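Local coordinates for alpha-glucosidase (Bacteroides thetaiotaomicron, PDB 5XFM), which hydrolyses beta-L-arabinopyranosides and alpha-galactosides as a bifunctional glycoside hydrolase of family 97, at residues A[209-221]-A[435-447]. The protein carries 1 engineered substitution. Numbering follows the deposited sequence.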
loop_
_atom_site.group_PDB
_atom_site.type_symbol
_atom_site.label_atom_id
_atom_site.label_comp_id
_atom_site.label_asym_id
_atom_site.label_seq_id
_atom_site.Cartn_x
_atom_site.Cartn_y
_atom_site.Cartn_z
ATOM N N VAL A 209 7.923 7.015 -7.275
ATOM C CA VAL A 209 7.119 8.226 -7.116
ATOM C C VAL A 209 5.790 7.914 -6.430
ATOM O O VAL A 209 5.068 7.012 -6.852
ATOM C CB VAL A 209 6.849 8.889 -8.484
ATOM C CG1 VAL A 209 5.852 10.021 -8.361
ATOM C CG2 VAL A 209 8.160 9.372 -9.105
ATOM N N SER A 210 5.469 8.641 -5.365
ATOM C CA SER A 210 4.175 8.451 -4.715
ATOM C C SER A 210 3.694 9.731 -4.044
ATOM O O SER A 210 4.191 10.813 -4.335
ATOM C CB SER A 210 4.245 7.316 -3.694
ATOM O OG SER A 210 2.950 6.815 -3.411
ATOM N N GLU A 211 2.711 9.610 -3.163
ATOM C CA GLU A 211 2.268 10.756 -2.381
ATOM C C GLU A 211 1.755 10.283 -1.028
ATOM O O GLU A 211 1.254 9.158 -0.898
ATOM C CB GLU A 211 1.180 11.543 -3.123
ATOM C CG GLU A 211 -0.196 10.908 -3.049
ATOM C CD GLU A 211 -1.271 11.729 -3.731
ATOM O OE1 GLU A 211 -1.108 12.962 -3.834
ATOM O OE2 GLU A 211 -2.280 11.128 -4.166
ATOM N N THR A 212 1.872 11.140 -0.020
ATOM C CA THR A 212 1.378 10.790 1.306
ATOM C C THR A 212 0.770 11.987 2.028
ATOM O O THR A 212 0.993 13.142 1.645
ATOM C CB THR A 212 2.500 10.196 2.174
ATOM O OG1 THR A 212 1.946 9.687 3.393
ATOM C CG2 THR A 212 3.546 11.257 2.488
ATOM N N GLY A 213 0.019 11.704 3.089
ATOM C CA GLY A 213 -0.619 12.746 3.867
ATOM C C GLY A 213 -1.850 13.290 3.179
ATOM O O GLY A 213 -2.214 14.449 3.363
ATOM N N VAL A 214 -2.503 12.443 2.389
ATOM C CA VAL A 214 -3.796 12.798 1.820
ATOM C C VAL A 214 -4.930 12.471 2.784
ATOM O O VAL A 214 -5.119 11.317 3.181
ATOM C CB VAL A 214 -4.054 12.075 0.489
ATOM C CG1 VAL A 214 -5.484 12.338 0.004
ATOM C CG2 VAL A 214 -3.018 12.487 -0.546
ATOM N N ASP A 215 -5.676 13.500 3.169
ATOM C CA ASP A 215 -6.836 13.310 4.019
ATOM C C ASP A 215 -7.988 14.111 3.461
ATOM O O ASP A 215 -8.013 14.419 2.273
ATOM C CB ASP A 215 -6.540 13.711 5.472
ATOM C CG ASP A 215 -5.917 15.101 5.599
ATOM O OD1 ASP A 215 -6.318 16.033 4.865
ATOM O OD2 ASP A 215 -5.022 15.259 6.454
ATOM N N SER A 216 -8.912 14.496 4.329
ATOM C CA SER A 216 -10.121 15.188 3.902
ATOM C C SER A 216 -9.843 16.540 3.234
ATOM O O SER A 216 -10.715 17.100 2.574
ATOM C CB SER A 216 -11.072 15.357 5.095
ATOM O OG SER A 216 -10.540 16.230 6.068
ATOM N N ARG A 217 -8.637 17.071 3.421
ATOM C CA ARG A 217 -8.310 18.409 2.928
ATOM C C ARG A 217 -7.826 18.438 1.473
ATOM O O ARG A 217 -7.476 19.493 0.959
ATOM C CB ARG A 217 -7.267 19.062 3.842
ATOM C CG ARG A 217 -7.872 19.623 5.129
ATOM C CD ARG A 217 -6.833 19.893 6.203
ATOM N NE ARG A 217 -6.197 18.666 6.675
ATOM C CZ ARG A 217 -5.039 18.626 7.332
ATOM N NH1 ARG A 217 -4.380 19.750 7.595
ATOM N NH2 ARG A 217 -4.537 17.461 7.723
ATOM N N TYR A 218 -7.829 17.295 0.797
ATOM C CA TYR A 218 -7.390 17.269 -0.593
ATOM C C TYR A 218 -8.014 16.093 -1.331
ATOM O O TYR A 218 -8.793 15.329 -0.765
ATOM C CB TYR A 218 -5.866 17.182 -0.666
ATOM C CG TYR A 218 -5.196 18.000 -1.760
ATOM C CD1 TYR A 218 -5.005 19.371 -1.610
ATOM C CD2 TYR A 218 -4.698 17.394 -2.908
ATOM C CE1 TYR A 218 -4.366 20.124 -2.578
ATOM C CE2 TYR A 218 -4.052 18.142 -3.892
ATOM C CZ TYR A 218 -3.889 19.509 -3.720
ATOM O OH TYR A 218 -3.251 20.260 -4.686
ATOM N N CYS A 219 -7.653 15.952 -2.599
ATOM C CA CYS A 219 -8.048 14.797 -3.386
ATOM C C CYS A 219 -6.871 13.833 -3.453
ATOM O O CYS A 219 -5.735 14.220 -3.183
ATOM C CB CYS A 219 -8.469 15.227 -4.792
ATOM S SG CYS A 219 -7.146 16.072 -5.701
ATOM N N GLY A 220 -7.141 12.580 -3.802
ATOM C CA GLY A 220 -6.074 11.644 -4.109
ATOM C C GLY A 220 -5.583 11.952 -5.510
ATOM O O GLY A 220 -6.380 12.297 -6.378
ATOM N N SER A 221 -4.278 11.858 -5.740
ATOM C CA SER A 221 -3.750 12.154 -7.066
ATOM C C SER A 221 -3.106 10.927 -7.701
ATOM O O SER A 221 -2.954 9.886 -7.059
ATOM C CB SER A 221 -2.746 13.306 -7.003
ATOM O OG SER A 221 -3.410 14.542 -6.811
ATOM N N CYS A 435 -10.928 0.119 -3.110
ATOM C CA CYS A 435 -10.530 1.393 -2.525
ATOM C C CYS A 435 -9.281 1.977 -3.154
ATOM O O CYS A 435 -8.646 1.365 -4.023
ATOM C CB CYS A 435 -10.291 1.218 -1.021
ATOM S SG CYS A 435 -8.964 0.028 -0.629
ATOM N N THR A 436 -8.930 3.170 -2.696
ATOM C CA THR A 436 -7.742 3.835 -3.179
ATOM C C THR A 436 -6.527 3.440 -2.358
ATOM O O THR A 436 -6.656 2.835 -1.286
ATOM C CB THR A 436 -7.910 5.348 -3.141
ATOM O OG1 THR A 436 -6.827 5.980 -3.837
ATOM C CG2 THR A 436 -7.985 5.856 -1.697
ATOM N N LEU A 437 -5.351 3.797 -2.871
ATOM C CA LEU A 437 -4.090 3.546 -2.190
ATOM C C LEU A 437 -4.066 4.275 -0.852
ATOM O O LEU A 437 -4.515 5.416 -0.770
ATOM C CB LEU A 437 -2.915 4.011 -3.058
ATOM C CG LEU A 437 -1.498 3.797 -2.529
ATOM C CD1 LEU A 437 -1.114 2.350 -2.764
ATOM C CD2 LEU A 437 -0.477 4.741 -3.176
ATOM N N PRO A 438 -3.563 3.613 0.208
ATOM C CA PRO A 438 -3.381 4.286 1.497
ATOM C C PRO A 438 -2.224 5.273 1.405
ATOM O O PRO A 438 -1.213 4.979 0.765
ATOM C CB PRO A 438 -3.062 3.138 2.456
ATOM C CG PRO A 438 -2.416 2.114 1.581
ATOM C CD PRO A 438 -3.141 2.201 0.268
ATOM N N ARG A 439 -2.377 6.445 2.000
ATOM C CA ARG A 439 -1.355 7.469 1.851
ATOM C C ARG A 439 -0.797 7.888 3.211
ATOM O O ARG A 439 -1.080 8.984 3.702
ATOM C CB ARG A 439 -1.937 8.653 1.081
ATOM C CG ARG A 439 -1.910 8.445 -0.438
ATOM C CD ARG A 439 -3.212 8.924 -1.056
ATOM N NE ARG A 439 -3.215 8.990 -2.517
ATOM C CZ ARG A 439 -3.918 8.182 -3.306
ATOM N NH1 ARG A 439 -4.658 7.214 -2.784
ATOM N NH2 ARG A 439 -3.877 8.336 -4.623
ATOM N N GLY A 440 -0.011 7.001 3.821
ATOM C CA GLY A 440 0.521 7.250 5.146
ATOM C C GLY A 440 -0.548 7.038 6.207
ATOM O O GLY A 440 -0.450 7.567 7.314
ATOM N N TRP A 441 -1.578 6.268 5.865
ATOM C CA TRP A 441 -2.760 6.173 6.716
ATOM C C TRP A 441 -2.569 5.443 8.061
ATOM O O TRP A 441 -3.297 5.733 9.013
ATOM C CB TRP A 441 -3.904 5.523 5.920
ATOM C CG TRP A 441 -4.506 6.474 4.908
ATOM C CD1 TRP A 441 -4.030 7.709 4.567
ATOM C CD2 TRP A 441 -5.713 6.289 4.156
ATOM N NE1 TRP A 441 -4.851 8.292 3.637
ATOM C CE2 TRP A 441 -5.892 7.444 3.365
ATOM C CE3 TRP A 441 -6.657 5.258 4.067
ATOM C CZ2 TRP A 441 -6.976 7.597 2.498
ATOM C CZ3 TRP A 441 -7.733 5.412 3.206
ATOM C CH2 TRP A 441 -7.882 6.571 2.431
ATOM N N GLU A 442 -1.579 4.554 8.165
ATOM C CA GLU A 442 -1.306 3.866 9.433
ATOM C C GLU A 442 -0.934 4.858 10.538
ATOM O O GLU A 442 -1.389 4.739 11.681
ATOM C CB GLU A 442 -0.169 2.843 9.275
ATOM C CG GLU A 442 -0.480 1.614 8.411
ATOM C CD GLU A 442 -0.088 1.794 6.954
ATOM O OE1 GLU A 442 0.078 2.957 6.523
ATOM O OE2 GLU A 442 0.070 0.771 6.246
ATOM N N ARG A 443 -0.111 5.844 10.193
ATOM C CA ARG A 443 0.295 6.851 11.154
ATOM C C ARG A 443 -0.816 7.869 11.347
ATOM O O ARG A 443 -1.097 8.278 12.470
ATOM C CB ARG A 443 1.580 7.550 10.714
ATOM C CG ARG A 443 2.134 8.494 11.764
ATOM C CD ARG A 443 3.642 8.579 11.683
ATOM N NE ARG A 443 4.180 9.488 12.692
ATOM C CZ ARG A 443 4.454 9.118 13.941
ATOM N NH1 ARG A 443 4.225 7.864 14.327
ATOM N NH2 ARG A 443 4.948 9.996 14.807
ATOM N N MET A 444 -1.438 8.292 10.251
ATOM C CA MET A 444 -2.496 9.287 10.345
ATOM C C MET A 444 -3.703 8.801 11.161
ATOM O O MET A 444 -4.306 9.591 11.892
ATOM C CB MET A 444 -2.929 9.723 8.950
ATOM C CG MET A 444 -1.842 10.478 8.214
ATOM S SD MET A 444 -1.999 10.478 6.425
ATOM C CE MET A 444 -3.406 11.561 6.197
ATOM N N TYR A 445 -4.031 7.508 11.056
ATOM C CA TYR A 445 -5.213 6.933 11.724
ATOM C C TYR A 445 -4.896 5.698 12.581
ATOM O O TYR A 445 -4.640 4.619 12.045
ATOM C CB TYR A 445 -6.271 6.557 10.686
ATOM C CG TYR A 445 -6.606 7.670 9.720
ATOM C CD1 TYR A 445 -7.488 8.685 10.075
ATOM C CD2 TYR A 445 -6.025 7.715 8.456
ATOM C CE1 TYR A 445 -7.793 9.704 9.192
ATOM C CE2 TYR A 445 -6.321 8.722 7.575
ATOM C CZ TYR A 445 -7.202 9.715 7.942
ATOM O OH TYR A 445 -7.493 10.725 7.052
ATOM N N PRO A 446 -4.970 5.844 13.914
ATOM C CA PRO A 446 -4.619 4.797 14.889
ATOM C C PRO A 446 -5.369 3.479 14.697
ATOM O O PRO A 446 -4.834 2.430 15.058
ATOM C CB PRO A 446 -5.006 5.425 16.235
ATOM C CG PRO A 446 -4.967 6.897 15.999
ATOM C CD PRO A 446 -5.378 7.100 14.567
ATOM N N ASN A 447 -6.580 3.527 14.148
ATOM C CA ASN A 447 -7.392 2.316 13.996
ATOM C C ASN A 447 -7.432 1.780 12.563
ATOM O O ASN A 447 -8.161 0.840 12.260
ATOM C CB ASN A 447 -8.818 2.565 14.501
ATOM C CG ASN A 447 -9.483 3.759 13.832
ATOM O OD1 ASN A 447 -8.852 4.792 13.591
ATOM N ND2 ASN A 447 -10.767 3.626 13.550
#
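Arg439 meets Glu211 in a buried salt bridge, its NE lying 2.9 Å from Glu211 OE2 and its NH2 adding a weak bond to the same oxygen. OE2 lies close to the guanidinium plane, but NE meets it on the anti side and tilted out of the carboxylate plane, the two flat groups being turned 61° apart. The syn lone pair of OE2 is taken by the backbone N of Ser221, while Glu211 OE1 pairs with Arg261, so both carboxylate oxygens are held and the negative charge is probably well stabilised. Arginine suits its place because its donors fan out: Arg439 NH2 also gives a bond to Ser221 O at 3.0 Å, on a lone pair in the carbonyl plane, and Arg439 NH1 turns back to Thr436 OG1 at 2.7 Å. These bonds fix the rotation of the guanidinium, one face of which lies against Gly220 CA.

Backbone and indole bonds continue the seam. Gly213 N donates to Arg439 O at 3.0 Å, and Trp441 NE1, the one N-H of a broad apolar ring, to Val214 O at 3.1 Å, almost head-on to the carbonyl. The end of strand 206-212, in the N-terminal beta-sandwich domain, is thereby fastened to the loop after strand 429-432 of the catalytic TIM barrel. Gly440, the N-cap of helix 441-444, has positive phi and no side chain to collide with Thr212 OG1, which bonds to Pro278 O.

Apolar contacts flank these polar links. Compact, branched Val214 packs against the methylenes of Arg439, CG2 resting 3.6 Å from Arg439 CD. The unbranched, flexible chain of Met444 bends at its last torsion (chi3 71°), which brings the CE methyl against Val214 O and Asp215 CB, while its SD sits 3.7 Å from Gly213 CA. Tyr445, whose hydroxyl is engaged by Glu417, brings OH alongside Asp215 CB.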